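Local coordinates for odorant-binding protein 1F (Rattus norvegicus, PDB 3FIQ) that probably binds a wide variety of small chemical odorants in the nasal epithelium, as a secreted carrier of the lipocalin family, at residues A[19-24]-A[147-152]; A[98-103]-A[114-119]; A[23-28]-A[110-115]. All blocks are in the same frame, centred on the assembly; numbering follows the deposited sequence.

Interaction 1: A[19-24]-A[147-152]; sequences LYIVAD and QHLVPT
The phenol ring of Tyr20 lies nearly parallel to the imidazole of His148, their planes 19° apart, but the two are slid so far that they barely overlap, with centroids of the Tyr20 and His148 rings 4.7 Å apart. The touching atoms are at the margins: His148 CD2 sits over a face of the phenol, 3.5 Å from Tyr20 CE1, and Tyr20 OH stands over a face of the imidazole. With its CG opposite the backbone N of His148 (chi1 -176°), the imidazole is carried toward strand 14-23, over the phenol, and its edge also meets the carbonyl oxygen of Leu19. Helix 126-138, through Lys129 and Leu132, covers Tyr20 as well.

On the face of Ile21, an apolar contact joins Ile21 CD1 to Leu149 CD2 at 3.7 Å. Gln147 is on that face too, laying CB and CG beside Ile21 O and sending its amide to Arg36 and Asn145. Farther along, Leu19 CD2 and Val150 CG2 run side by side at 3.6 Å. The backbones join by a reciprocal pair between Ile21 and Gln147, with Ile21 N 2.9 Å from Gln147 O. A third bond, Leu149 N to Leu19 O at 3.0 Å, comes from a residue already outside the strand.

This is the short final strand of a lipocalin, 147-148, returning after the helix to pair with the first strand of the barrel. Direction and register come from the backbone bonds, whereas the slid rings and small apolar contacts are consistent with side-chain packing that adds van der Waals contact, no salt bridge being formed between the two segments.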
ATOM      1  N   LEU A  19       4.304  -1.769   6.549  1.00  5.00           N
ATOM      2  CA  LEU A  19       5.140  -2.849   7.073  1.00  5.26           C
ATOM      3  C   LEU A  19       5.900  -3.605   6.009  1.00  5.23           C
ATOM      4  O   LEU A  19       7.113  -3.798   6.138  1.00  5.39           O
ATOM      5  CB  LEU A  19       4.293  -3.832   7.885  1.00  5.49           C
ATOM      6  CG  LEU A  19       3.522  -3.259   9.079  1.00  6.85           C
ATOM      7  CD1 LEU A  19       2.900  -4.379   9.913  1.00  9.81           C
ATOM      8  CD2 LEU A  19       4.430  -2.464   9.945  1.00 12.11           C
ATOM      9  N   TYR A  20       5.205  -4.028   4.929  1.00  5.09           N
ATOM     10  CA  TYR A  20       5.813  -4.781   3.873  1.00  5.13           C
ATOM     11  C   TYR A  20       5.223  -4.333   2.559  1.00  4.90           C
ATOM     12  O   TYR A  20       4.061  -3.941   2.494  1.00  4.97           O
ATOM     13  CB  TYR A  20       5.519  -6.291   3.998  1.00  5.41           C
ATOM     14  CG  TYR A  20       6.167  -6.964   5.196  1.00  5.75           C
ATOM     15  CD1 TYR A  20       7.442  -7.506   5.076  1.00  5.97           C
ATOM     16  CD2 TYR A  20       5.521  -7.035   6.399  1.00  6.33           C
ATOM     17  CE1 TYR A  20       8.055  -8.072   6.204  1.00  7.31           C
ATOM     18  CE2 TYR A  20       6.147  -7.562   7.518  1.00  7.13           C
ATOM     19  CZ  TYR A  20       7.358  -8.135   7.400  1.00  9.44           C
ATOM     20  OH  TYR A  20       7.945  -8.667   8.536  1.00 10.62           O
ATOM     21  N   ILE A  21       6.035  -4.412   1.493  1.00  4.90           N
ATOM     22  CA  ILE A  21       5.496  -4.289   0.142  1.00  4.80           C
ATOM     23  C   ILE A  21       6.085  -5.395  -0.695  1.00  7.39           C
ATOM     24  O   ILE A  21       7.275  -5.614  -0.656  1.00  6.89           O
ATOM     25  CB  ILE A  21       5.876  -2.938  -0.520  1.00  4.63           C
ATOM     26  CG1 ILE A  21       5.573  -1.753   0.350  1.00  4.49           C
ATOM     27  CG2 ILE A  21       5.213  -2.786  -1.850  1.00  7.70           C
ATOM     28  CD1 ILE A  21       6.053  -0.419  -0.210  1.00  6.18           C
ATOM     29  N   VAL A  22       5.278  -6.077  -1.519  1.00  5.51           N
ATOM     30  CA  VAL A  22       5.841  -7.049  -2.439  1.00  6.23           C
ATOM     31  C   VAL A  22       5.296  -6.758  -3.833  1.00  7.72           C
ATOM     32  O   VAL A  22       4.149  -6.339  -3.975  1.00  7.34           O
ATOM     33  CB  VAL A  22       5.573  -8.430  -1.996  1.00  9.70           C
ATOM     34  CG1 VAL A  22       4.167  -8.741  -2.012  1.00 13.90           C
ATOM     35  CG2 VAL A  22       6.393  -9.459  -2.837  1.00 10.64           C
ATOM     36  N   ALA A  23       6.098  -6.881  -4.878  1.00  6.81           N
ATOM     37  CA  ALA A  23       5.632  -6.503  -6.211  1.00  6.70           C
ATOM     38  C   ALA A  23       6.335  -7.373  -7.253  1.00  8.02           C
ATOM     39  O   ALA A  23       7.374  -7.924  -6.952  1.00  8.35           O
ATOM     40  CB  ALA A  23       5.894  -5.054  -6.515  1.00  5.89           C
ATOM     41  N   ASP A  24       5.755  -7.528  -8.446  1.00  6.61           N
ATOM     42  CA  ASP A  24       6.409  -8.333  -9.460  1.00  6.59           C
ATOM     43  C   ASP A  24       7.477  -7.638 -10.253  1.00  8.91           C
ATOM     44  O   ASP A  24       8.227  -8.326 -10.943  1.00 15.22           O
ATOM     45  CB  ASP A  24       5.372  -8.956 -10.427  1.00  8.92           C
ATOM     46  CG  ASP A  24       4.511  -7.985 -11.085  1.00  8.95           C
ATOM     47  OD1 ASP A  24       4.538  -6.792 -10.772  1.00  9.04           O
ATOM     48  OD2 ASP A  24       3.659  -8.444 -11.905  1.00 14.33           O
ATOM     49  N   GLN A 147       9.737  -6.571   0.421  1.00  5.25           N
ATOM     50  CA  GLN A 147      10.482  -5.518   1.119  1.00  5.18           C
ATOM     51  C   GLN A 147       9.848  -5.261   2.470  1.00  7.45           C
ATOM     52  O   GLN A 147       8.658  -5.045   2.578  1.00  7.40           O
ATOM     53  CB  GLN A 147      10.320  -4.198   0.311  1.00  4.92           C
ATOM     54  CG  GLN A 147      10.686  -4.299  -1.126  1.00  4.98           C
ATOM     55  CD  GLN A 147      12.179  -4.513  -1.389  1.00  6.01           C
ATOM     56  OE1 GLN A 147      13.003  -3.777  -0.880  1.00  6.38           O
ATOM     57  NE2 GLN A 147      12.522  -5.559  -2.201  1.00  7.42           N
ATOM     58  N   HIS A 148      10.649  -5.351   3.530  1.00  5.41           N
ATOM     59  CA  HIS A 148      10.278  -4.996   4.873  1.00  6.79           C
ATOM     60  C   HIS A 148      10.688  -3.568   5.074  1.00  5.46           C
ATOM     61  O   HIS A 148      11.875  -3.246   5.030  1.00  6.23           O
ATOM     62  CB  HIS A 148      11.049  -5.880   5.809  1.00  6.59           C
ATOM     63  CG  HIS A 148      10.726  -5.712   7.256  1.00  6.69           C
ATOM     64  ND1 HIS A 148      11.679  -5.915   8.227  1.00  9.92           N
ATOM     65  CD2 HIS A 148       9.568  -5.456   7.907  1.00  7.25           C
ATOM     66  CE1 HIS A 148      11.136  -5.739   9.422  1.00 10.98           C
ATOM     67  NE2 HIS A 148       9.836  -5.502   9.262  1.00  8.80           N
ATOM     68  N   LEU A 149       9.737  -2.690   5.276  1.00  5.38           N
ATOM     69  CA  LEU A 149       9.995  -1.262   5.373  1.00  5.34           C
ATOM     70  C   LEU A 149      10.251  -0.758   6.786  1.00  6.80           C
ATOM     71  O   LEU A 149      10.754   0.383   6.949  1.00  7.25           O
ATOM     72  CB  LEU A 149       8.878  -0.424   4.716  1.00  5.76           C
ATOM     73  CG  LEU A 149       9.101  -0.108   3.223  1.00  4.68           C
ATOM     74  CD1 LEU A 149       9.219  -1.384   2.392  1.00  5.68           C
ATOM     75  CD2 LEU A 149       8.028   0.750   2.681  1.00  5.33           C
ATOM     76  N   VAL A 150       9.910  -1.511   7.814  1.00  6.74           N
ATOM     77  CA  VAL A 150      10.003  -0.994   9.170  1.00  9.33           C
ATOM     78  C   VAL A 150      11.368  -0.437   9.540  1.00  7.81           C
ATOM     79  O   VAL A 150      11.457   0.681  10.108  1.00  9.74           O
ATOM     80  CB  VAL A 150       9.520  -2.034  10.172  1.00 10.47           C
ATOM     81  CG1 VAL A 150       9.805  -1.581  11.601  1.00 14.65           C
ATOM     82  CG2 VAL A 150       8.041  -2.304   9.944  1.00 10.17           C
ATOM     83  N   PRO A 151      12.450  -1.149   9.191  1.00  7.92           N
ATOM     84  CA  PRO A 151      13.757  -0.645   9.652  1.00  7.96           C
ATOM     85  C   PRO A 151      14.244   0.644   9.054  1.00  9.17           C
ATOM     86  O   PRO A 151      15.076   1.330   9.629  1.00 13.09           O
ATOM     87  CB  PRO A 151      14.719  -1.753   9.224  1.00 13.50           C
ATOM     88  CG  PRO A 151      13.857  -2.963   9.097  1.00 12.26           C
ATOM     89  CD  PRO A 151      12.591  -2.468   8.541  1.00  7.76           C
ATOM     90  N   THR A 152      13.677   1.031   7.935  1.00  8.87           N
ATOM     91  CA  THR A 152      13.993   2.314   7.284  1.00  9.61           C
ATOM     92  C   THR A 152      12.870   3.347   7.361  1.00 11.37           C
ATOM     93  O   THR A 152      12.913   4.377   6.693  1.00 13.46           O
ATOM     94  CB  THR A 152      14.372   2.117   5.815  1.00  8.92           C
ATOM     95  OG1 THR A 152      13.370   1.444   5.079  1.00  8.04           O
ATOM     96  CG2 THR A 152      15.623   1.267   5.696  1.00 11.09           C
TER

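Interaction 2: A[98-103]-A[114-119]; sequences IFFHNV and VILVAG
Phe100 leaves its strand beside Leu116, and one edge of its ring faces the partner strand. Its CB passes 3.8 Å from Leu116 O, the oxygen that accepts the N-H of Phe100 itself. CG is anti to the carbonyl carbon (chi1 -73°), which turns the ring back toward Ile98 and leaves its CD2-CE2 edge facing Leu116 and Ala118. CD2 then comes 4.2 Å from CD2 of Leu116, and CE2, next along that edge, meets Ala118 CB, also at 4.2 Å, near the plane of the ring. Alanine suits this spot because its single methyl leaves width for the aromatic edge. One face of the ring is covered by Ile98 CG2, two residues back on the same strand.

Strands 97-105 and 111-119 form an antiparallel beta hairpin, the last in the up-and-down barrel of a lipocalin. Phe100, Leu116, Ile98 and Ala118 look into the calyx, where Phe39, Met42 and Trp16 meet them; such an apolar lining is consistent with a ligand cavity for odorants. Three reciprocal pairs of backbone bonds knit the strands, Ile98 with Ala118, Phe100 with Leu116 and Asn102 with Val114. The bond from Val114 N to Asn102 O is short at 2.8 Å but bent, at 142°.

The other face of the sheet, covered by helix 126-138, carries Phe99, His101, Ile115 and Val117. Phe99 and Val117 lie side by side, Phe99 CE1 3.7 Å from Val117 CG1 and CD1 equally near CG2, so both methyls lie against the CD1-CE1 bond. Leu135 and Leu132 of the helix press on this face, and Lys92 adds a cation-pi contact to Phe99. Two residues on, His101 brings CD2 3.5 Å from Val114 O and sets its ring edge against Ile115 CG1, while NE2 makes a weak hydrogen bond to Asn113.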
ATOM      1  N   ILE A  98      -4.096  -3.897   7.302  1.00  5.66           N
ATOM      2  CA  ILE A  98      -4.762  -3.959   6.009  1.00  5.32           C
ATOM      3  C   ILE A  98      -3.811  -4.441   4.973  1.00  5.43           C
ATOM      4  O   ILE A  98      -2.690  -3.914   4.886  1.00  6.87           O
ATOM      5  CB  ILE A  98      -5.358  -2.606   5.605  1.00  6.12           C
ATOM      6  CG1 ILE A  98      -6.410  -2.208   6.631  1.00 10.51           C
ATOM      7  CG2 ILE A  98      -5.992  -2.692   4.197  1.00  6.07           C
ATOM      8  CD1 ILE A  98      -7.028  -0.827   6.378  1.00 15.90           C
ATOM      9  N   PHE A  99      -4.183  -5.467   4.224  1.00  6.55           N
ATOM     10  CA  PHE A  99      -3.495  -5.842   2.986  1.00  7.04           C
ATOM     11  C   PHE A  99      -4.165  -5.220   1.757  1.00  8.01           C
ATOM     12  O   PHE A  99      -5.345  -5.492   1.521  1.00  8.12           O
ATOM     13  CB  PHE A  99      -3.512  -7.344   2.770  1.00  6.10           C
ATOM     14  CG  PHE A  99      -2.709  -8.190   3.765  1.00  6.96           C
ATOM     15  CD1 PHE A  99      -2.062  -7.677   4.906  1.00 11.50           C
ATOM     16  CD2 PHE A  99      -2.525  -9.523   3.466  1.00 13.43           C
ATOM     17  CE1 PHE A  99      -1.363  -8.499   5.738  1.00 13.89           C
ATOM     18  CE2 PHE A  99      -1.826 -10.345   4.326  1.00 15.00           C
ATOM     19  CZ  PHE A  99      -1.268  -9.855   5.437  1.00 11.20           C
ATOM     20  N   PHE A 100      -3.501  -4.326   1.036  1.00  4.97           N
ATOM     21  CA  PHE A 100      -3.990  -3.736  -0.187  1.00  5.72           C
ATOM     22  C   PHE A 100      -3.352  -4.426  -1.371  1.00  8.70           C
ATOM     23  O   PHE A 100      -2.213  -4.788  -1.357  1.00  6.98           O
ATOM     24  CB  PHE A 100      -3.563  -2.259  -0.299  1.00  4.95           C
ATOM     25  CG  PHE A 100      -4.302  -1.326   0.631  1.00  5.66           C
ATOM     26  CD1 PHE A 100      -5.559  -0.905   0.342  1.00  9.21           C
ATOM     27  CD2 PHE A 100      -3.666  -0.803   1.762  1.00  8.32           C
ATOM     28  CE1 PHE A 100      -6.214   0.008   1.156  1.00 10.97           C
ATOM     29  CE2 PHE A 100      -4.345   0.105   2.592  1.00  8.59           C
ATOM     30  CZ  PHE A 100      -5.646   0.500   2.252  1.00  8.98           C
ATOM     31  N   HIS A 101      -4.117  -4.572  -2.444  1.00  4.74           N
ATOM     32  CA  HIS A 101      -3.608  -4.968  -3.721  1.00  5.42           C
ATOM     33  C   HIS A 101      -3.700  -3.742  -4.617  1.00  8.10           C
ATOM     34  O   HIS A 101      -4.694  -3.004  -4.593  1.00  8.19           O
ATOM     35  CB  HIS A 101      -4.463  -6.044  -4.339  1.00  6.34           C
ATOM     36  CG  HIS A 101      -3.968  -6.495  -5.658  1.00  9.93           C
ATOM     37  ND1 HIS A 101      -4.577  -6.137  -6.843  1.00 18.49           N
ATOM     38  CD2 HIS A 101      -2.952  -7.312  -5.995  1.00 15.49           C
ATOM     39  CE1 HIS A 101      -3.925  -6.686  -7.849  1.00 17.35           C
ATOM     40  NE2 HIS A 101      -2.940  -7.402  -7.365  1.00 16.72           N
ATOM     41  N   ASN A 102      -2.601  -3.425  -5.304  1.00  4.17           N
ATOM     42  CA  ASN A 102      -2.554  -2.321  -6.254  1.00  6.27           C
ATOM     43  C   ASN A 102      -1.977  -2.798  -7.595  1.00  8.07           C
ATOM     44  O   ASN A 102      -1.080  -3.612  -7.644  1.00  7.57           O
ATOM     45  CB  ASN A 102      -1.712  -1.158  -5.745  1.00  4.16           C
ATOM     46  CG  ASN A 102      -1.712   0.043  -6.704  1.00  7.49           C
ATOM     47  OD1 ASN A 102      -0.599   0.623  -7.038  1.00 11.55           O
ATOM     48  ND2 ASN A 102      -2.825   0.457  -7.122  1.00  6.09           N
ATOM     49  N   VAL A 103      -2.585  -2.348  -8.691  1.00  4.82           N
ATOM     50  CA  VAL A 103      -2.042  -2.476 -10.012  1.00  4.36           C
ATOM     51  C   VAL A 103      -1.659  -1.051 -10.422  1.00  5.33           C
ATOM     52  O   VAL A 103      -2.496  -0.119 -10.471  1.00  5.81           O
ATOM     53  CB  VAL A 103      -3.050  -3.039 -11.026  1.00  8.40           C
ATOM     54  CG1 VAL A 103      -2.363  -3.101 -12.377  1.00 11.22           C
ATOM     55  CG2 VAL A 103      -3.467  -4.426 -10.509  1.00  8.21           C
ATOM     56  N   VAL A 114       1.137  -5.249  -7.012  1.00  5.58           N
ATOM     57  CA  VAL A 114       1.688  -4.921  -5.706  1.00  5.57           C
ATOM     58  C   VAL A 114       0.747  -5.391  -4.597  1.00  6.57           C
ATOM     59  O   VAL A 114      -0.469  -5.281  -4.706  1.00  6.96           O
ATOM     60  CB  VAL A 114       1.837  -3.402  -5.569  1.00  5.77           C
ATOM     61  CG1 VAL A 114       2.518  -3.036  -4.230  1.00  8.03           C
ATOM     62  CG2 VAL A 114       2.613  -2.773  -6.732  1.00  8.03           C
ATOM     63  N   ILE A 115       1.302  -5.952  -3.536  1.00  5.66           N
ATOM     64  CA  ILE A 115       0.606  -6.126  -2.287  1.00  5.46           C
ATOM     65  C   ILE A 115       1.345  -5.267  -1.281  1.00  5.15           C
ATOM     66  O   ILE A 115       2.553  -5.360  -1.147  1.00  5.67           O
ATOM     67  CB  ILE A 115       0.439  -7.574  -1.825  1.00  5.89           C
ATOM     68  CG1 ILE A 115      -0.341  -8.310  -2.881  1.00  7.28           C
ATOM     69  CG2 ILE A 115      -0.253  -7.601  -0.402  1.00  7.13           C
ATOM     70  CD1 ILE A 115      -0.343  -9.889  -2.590  1.00 10.18           C
ATOM     71  N   LEU A 116       0.622  -4.354  -0.638  1.00  4.00           N
ATOM     72  CA  LEU A 116       1.186  -3.490   0.388  1.00  6.55           C
ATOM     73  C   LEU A 116       0.473  -3.751   1.711  1.00  5.98           C
ATOM     74  O   LEU A 116      -0.760  -3.802   1.773  1.00  6.41           O
ATOM     75  CB  LEU A 116       0.991  -1.990  -0.028  1.00  6.29           C
ATOM     76  CG  LEU A 116       1.567  -1.006   0.994  1.00  6.66           C
ATOM     77  CD1 LEU A 116       2.071   0.213   0.267  1.00  6.37           C
ATOM     78  CD2 LEU A 116       0.551  -0.531   1.943  1.00  6.10           C
ATOM     79  N   VAL A 117       1.235  -3.973   2.778  1.00  4.19           N
ATOM     80  CA  VAL A 117       0.683  -4.199   4.097  1.00  5.56           C
ATOM     81  C   VAL A 117       0.798  -2.960   4.940  1.00  5.99           C
ATOM     82  O   VAL A 117       1.924  -2.486   5.228  1.00  5.69           O
ATOM     83  CB  VAL A 117       1.480  -5.353   4.775  1.00  7.86           C
ATOM     84  CG1 VAL A 117       0.958  -5.610   6.176  1.00 10.02           C
ATOM     85  CG2 VAL A 117       1.408  -6.640   3.982  1.00  8.19           C
ATOM     86  N   ALA A 118      -0.351  -2.392   5.299  1.00  5.05           N
ATOM     87  CA  ALA A 118      -0.419  -1.178   6.134  1.00  6.53           C
ATOM     88  C   ALA A 118      -0.797  -1.607   7.552  1.00  6.04           C
ATOM     89  O   ALA A 118      -1.570  -2.531   7.732  1.00  7.19           O
ATOM     90  CB  ALA A 118      -1.467  -0.235   5.607  1.00  5.69           C
ATOM     91  N   GLY A 119      -0.227  -0.933   8.513  1.00  5.36           N
ATOM     92  CA  GLY A 119      -0.441  -1.289   9.907  1.00  5.78           C
ATOM     93  C   GLY A 119      -0.590  -0.150  10.885  1.00  9.39           C
ATOM     94  O   GLY A 119      -0.092   0.914  10.655  1.00  8.06           O
TER

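Interaction 3: A[23-28]-A[110-115]; sequences ADNVEK and KETNVI
Asp24 and Asn113 are joined by two hydrogen bonds. Asp24 N gives its proton to Asn113 O at 3.1 Å, and Asn113 N answers to Asp24 OD1 at 2.9 Å. Aspartate suits this strand end because its carboxylate oxygen can take the place a strand carbonyl would have held. Its CG sits between the backbone nitrogen and carbonyl carbon (chi1 57°), which brings OD1 within bonding distance of Asn113 N. That N-H reaches OD1 from the syn side, 33° out of the carboxylate plane.

A bridging water extends this grip. It donates to Asp24 OD2 at 2.6 Å and to Glu111 O at 2.8 Å, and accepts from Asn113 ND2 at 3.0 Å.

These bonds mark where the first barrel strand, 14-23, runs out into the long loop leading to strand 38-44; in lipocalins this loop generally curls over the open end of the calyx. Beyond Asp24 the chain turns off, and side chains take over from the backbone pairing.

Of the charged contacts, Glu27 and Lys110 meet from opposite directions in a salt bridge, OE2 to NZ 3.0 Å, where both residues are exposed. Lys28 sends its ammonium group instead to Asp106.

Van der Waals contacts centre on Thr112: CG2 packs 3.9 Å from Ala23 CB and also nears Lys28 CG, and OG1 lies 3.6 Å from Lys28 CG, beside the aliphatic part of that lysine.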
ATOM      1  N   ALA A  23       6.098  -6.881  -4.878  1.00  6.81           N
ATOM      2  CA  ALA A  23       5.632  -6.503  -6.211  1.00  6.70           C
ATOM      3  C   ALA A  23       6.335  -7.373  -7.253  1.00  8.02           C
ATOM      4  O   ALA A  23       7.374  -7.924  -6.952  1.00  8.35           O
ATOM      5  CB  ALA A  23       5.894  -5.054  -6.515  1.00  5.89           C
ATOM      6  N   ASP A  24       5.755  -7.528  -8.446  1.00  6.61           N
ATOM      7  CA  ASP A  24       6.409  -8.333  -9.460  1.00  6.59           C
ATOM      8  C   ASP A  24       7.477  -7.638 -10.253  1.00  8.91           C
ATOM      9  O   ASP A  24       8.227  -8.326 -10.943  1.00 15.22           O
ATOM     10  CB  ASP A  24       5.372  -8.956 -10.427  1.00  8.92           C
ATOM     11  CG  ASP A  24       4.511  -7.985 -11.085  1.00  8.95           C
ATOM     12  OD1 ASP A  24       4.538  -6.792 -10.772  1.00  9.04           O
ATOM     13  OD2 ASP A  24       3.659  -8.444 -11.905  1.00 14.33           O
ATOM     14  N   ASN A  25       7.608  -6.324 -10.142  1.00  6.49           N
ATOM     15  CA  ASN A  25       8.707  -5.526 -10.703  1.00  6.44           C
ATOM     16  C   ASN A  25       9.456  -4.944  -9.493  1.00  7.18           C
ATOM     17  O   ASN A  25       9.033  -3.955  -8.882  1.00  9.51           O
ATOM     18  CB  ASN A  25       8.206  -4.428 -11.638  1.00  7.80           C
ATOM     19  CG  ASN A  25       7.662  -4.951 -12.946  1.00 13.33           C
ATOM     20  OD1 ASN A  25       6.548  -4.569 -13.393  1.00 16.41           O
ATOM     21  ND2 ASN A  25       8.392  -5.893 -13.552  1.00 11.70           N
ATOM     22  N   VAL A  26      10.558  -5.554  -9.074  1.00  7.61           N
ATOM     23  CA  VAL A  26      11.127  -5.215  -7.774  1.00  7.38           C
ATOM     24  C   VAL A  26      11.666  -3.801  -7.712  1.00  8.85           C
ATOM     25  O   VAL A  26      11.677  -3.194  -6.636  1.00  7.77           O
ATOM     26  CB  VAL A  26      12.242  -6.234  -7.325  1.00 11.72           C
ATOM     27  CG1 VAL A  26      13.411  -6.138  -8.149  1.00 11.32           C
ATOM     28  CG2 VAL A  26      12.557  -6.065  -5.866  1.00 13.65           C
ATOM     29  N   GLU A  27      12.158  -3.278  -8.838  1.00  8.97           N
ATOM     30  CA  GLU A  27      12.692  -1.946  -8.852  1.00  8.81           C
ATOM     31  C   GLU A  27      11.649  -0.938  -8.412  1.00  7.23           C
ATOM     32  O   GLU A  27      11.993   0.144  -7.928  1.00  7.62           O
ATOM     33  CB  GLU A  27      13.245  -1.588 -10.216  1.00  9.23           C
ATOM     34  CG  GLU A  27      12.269  -1.374 -11.266  1.00 12.18           C
ATOM     35  CD  GLU A  27      11.746  -2.647 -11.938  1.00 15.89           C
ATOM     36  OE1 GLU A  27      12.137  -3.835 -11.616  1.00 19.59           O
ATOM     37  OE2 GLU A  27      10.970  -2.347 -12.878  1.00 18.85           O
ATOM     38  N   LYS A  28      10.355  -1.264  -8.555  1.00  5.71           N
ATOM     39  CA  LYS A  28       9.333  -0.305  -8.206  1.00  6.63           C
ATOM     40  C   LYS A  28       9.203  -0.180  -6.712  1.00  5.51           C
ATOM     41  O   LYS A  28       8.700   0.860  -6.260  1.00  5.58           O
ATOM     42  CB  LYS A  28       7.986  -0.766  -8.756  1.00  7.95           C
ATOM     43  CG  LYS A  28       7.892  -0.692 -10.270  1.00 10.41           C
ATOM     44  CD  LYS A  28       7.769   0.659 -10.786  1.00 11.55           C
ATOM     45  CE  LYS A  28       7.557   0.682 -12.293  1.00 10.78           C
ATOM     46  NZ  LYS A  28       7.479   2.094 -12.728  1.00 12.16           N
ATOM     47  N   LYS A 110       4.226   0.099 -18.365  1.00 11.95           N
ATOM     48  CA  LYS A 110       4.646  -1.086 -17.659  1.00  9.85           C
ATOM     49  C   LYS A 110       3.653  -1.318 -16.516  1.00 11.12           C
ATOM     50  O   LYS A 110       3.346  -0.418 -15.726  1.00 10.84           O
ATOM     51  CB  LYS A 110       6.046  -0.918 -17.109  1.00 12.23           C
ATOM     52  CG  LYS A 110       6.606  -2.136 -16.386  1.00 17.99           C
ATOM     53  CD  LYS A 110       7.947  -1.844 -15.719  1.00 21.80           C
ATOM     54  CE  LYS A 110       9.122  -2.208 -16.586  1.00 35.96           C
ATOM     55  NZ  LYS A 110      10.249  -2.772 -15.723  1.00 45.11           N
ATOM     56  N   GLU A 111       3.180  -2.534 -16.412  1.00  8.10           N
ATOM     57  CA  GLU A 111       2.250  -2.895 -15.332  1.00 11.04           C
ATOM     58  C   GLU A 111       2.939  -3.612 -14.223  1.00 10.49           C
ATOM     59  O   GLU A 111       3.672  -4.582 -14.449  1.00 11.79           O
ATOM     60  CB  GLU A 111       1.200  -3.848 -15.889  1.00 15.61           C
ATOM     61  CG  GLU A 111       0.018  -4.047 -14.963  1.00 24.62           C
ATOM     62  CD  GLU A 111      -1.089  -4.937 -15.579  1.00 44.32           C
ATOM     63  OE1 GLU A 111      -1.476  -4.652 -16.748  1.00 49.38           O
ATOM     64  OE2 GLU A 111      -1.547  -5.895 -14.882  1.00 35.22           O
ATOM     65  N   THR A 112       2.686  -3.166 -12.980  1.00  8.74           N
ATOM     66  CA  THR A 112       3.235  -3.742 -11.786  1.00  6.59           C
ATOM     67  C   THR A 112       2.077  -4.088 -10.845  1.00  6.53           C
ATOM     68  O   THR A 112       1.189  -3.278 -10.568  1.00  7.71           O
ATOM     69  CB  THR A 112       4.189  -2.760 -11.066  1.00  6.91           C
ATOM     70  OG1 THR A 112       5.203  -2.292 -11.981  1.00  8.31           O
ATOM     71  CG2 THR A 112       4.898  -3.374  -9.850  1.00  7.57           C
ATOM     72  N   ASN A 113       2.093  -5.320 -10.399  1.00  7.18           N
ATOM     73  CA  ASN A 113       1.184  -5.840  -9.367  1.00  5.82           C
ATOM     74  C   ASN A 113       1.844  -5.776  -8.007  1.00  7.53           C
ATOM     75  O   ASN A 113       2.927  -6.282  -7.840  1.00  5.52           O
ATOM     76  CB  ASN A 113       0.753  -7.268  -9.731  1.00  9.09           C
ATOM     77  CG  ASN A 113      -0.409  -7.245 -10.743  1.00 22.29           C
ATOM     78  OD1 ASN A 113      -1.556  -7.315 -10.364  1.00 23.23           O
ATOM     79  ND2 ASN A 113      -0.100  -7.067 -12.002  1.00 30.09           N
ATOM     80  N   VAL A 114       1.137  -5.249  -7.012  1.00  5.58           N
ATOM     81  CA  VAL A 114       1.688  -4.921  -5.706  1.00  5.57           C
ATOM     82  C   VAL A 114       0.747  -5.391  -4.597  1.00  6.57           C
ATOM     83  O   VAL A 114      -0.469  -5.281  -4.706  1.00  6.96           O
ATOM     84  CB  VAL A 114       1.837  -3.402  -5.569  1.00  5.77           C
ATOM     85  CG1 VAL A 114       2.518  -3.036  -4.230  1.00  8.03           C
ATOM     86  CG2 VAL A 114       2.613  -2.773  -6.732  1.00  8.03           C
ATOM     87  N   ILE A 115       1.302  -5.952  -3.536  1.00  5.66           N
ATOM     88  CA  ILE A 115       0.606  -6.126  -2.287  1.00  5.46           C
ATOM     89  C   ILE A 115       1.345  -5.267  -1.281  1.00  5.15           C
ATOM     90  O   ILE A 115       2.553  -5.360  -1.147  1.00  5.67           O
ATOM     91  CB  ILE A 115       0.439  -7.574  -1.825  1.00  5.89           C
ATOM     92  CG1 ILE A 115      -0.341  -8.310  -2.881  1.00  7.28           C
ATOM     93  CG2 ILE A 115      -0.253  -7.601  -0.402  1.00  7.13           C
ATOM     94  CD1 ILE A 115      -0.343  -9.889  -2.590  1.00 10.18           C
TER
HETATM   95  O   HOH W   1       2.439  -6.909 -13.607  1.00 20.99           O

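How the interactions relate
Strand 111-119 has two neighbours, and the three contacts divide along it. Interaction 2 pairs it with 97-105 in the buried wall of the barrel; on its other side runs strand 14-23, which carries interaction 1 and the start of interaction 3. Backbone bonds of Leu19 and Tyr20 with Val117 tie interactions 1 and 2 into one sheet, and Ala23 and Asp24 belong to both 1 and 3. Interaction 2 is core and chiefly aromatic and aliphatic, interaction 1 is half buried and mixes apolar packing with a ring pair near the surface, and interaction 3, at the strand ends, turns to carboxylate, water and a surface salt bridge.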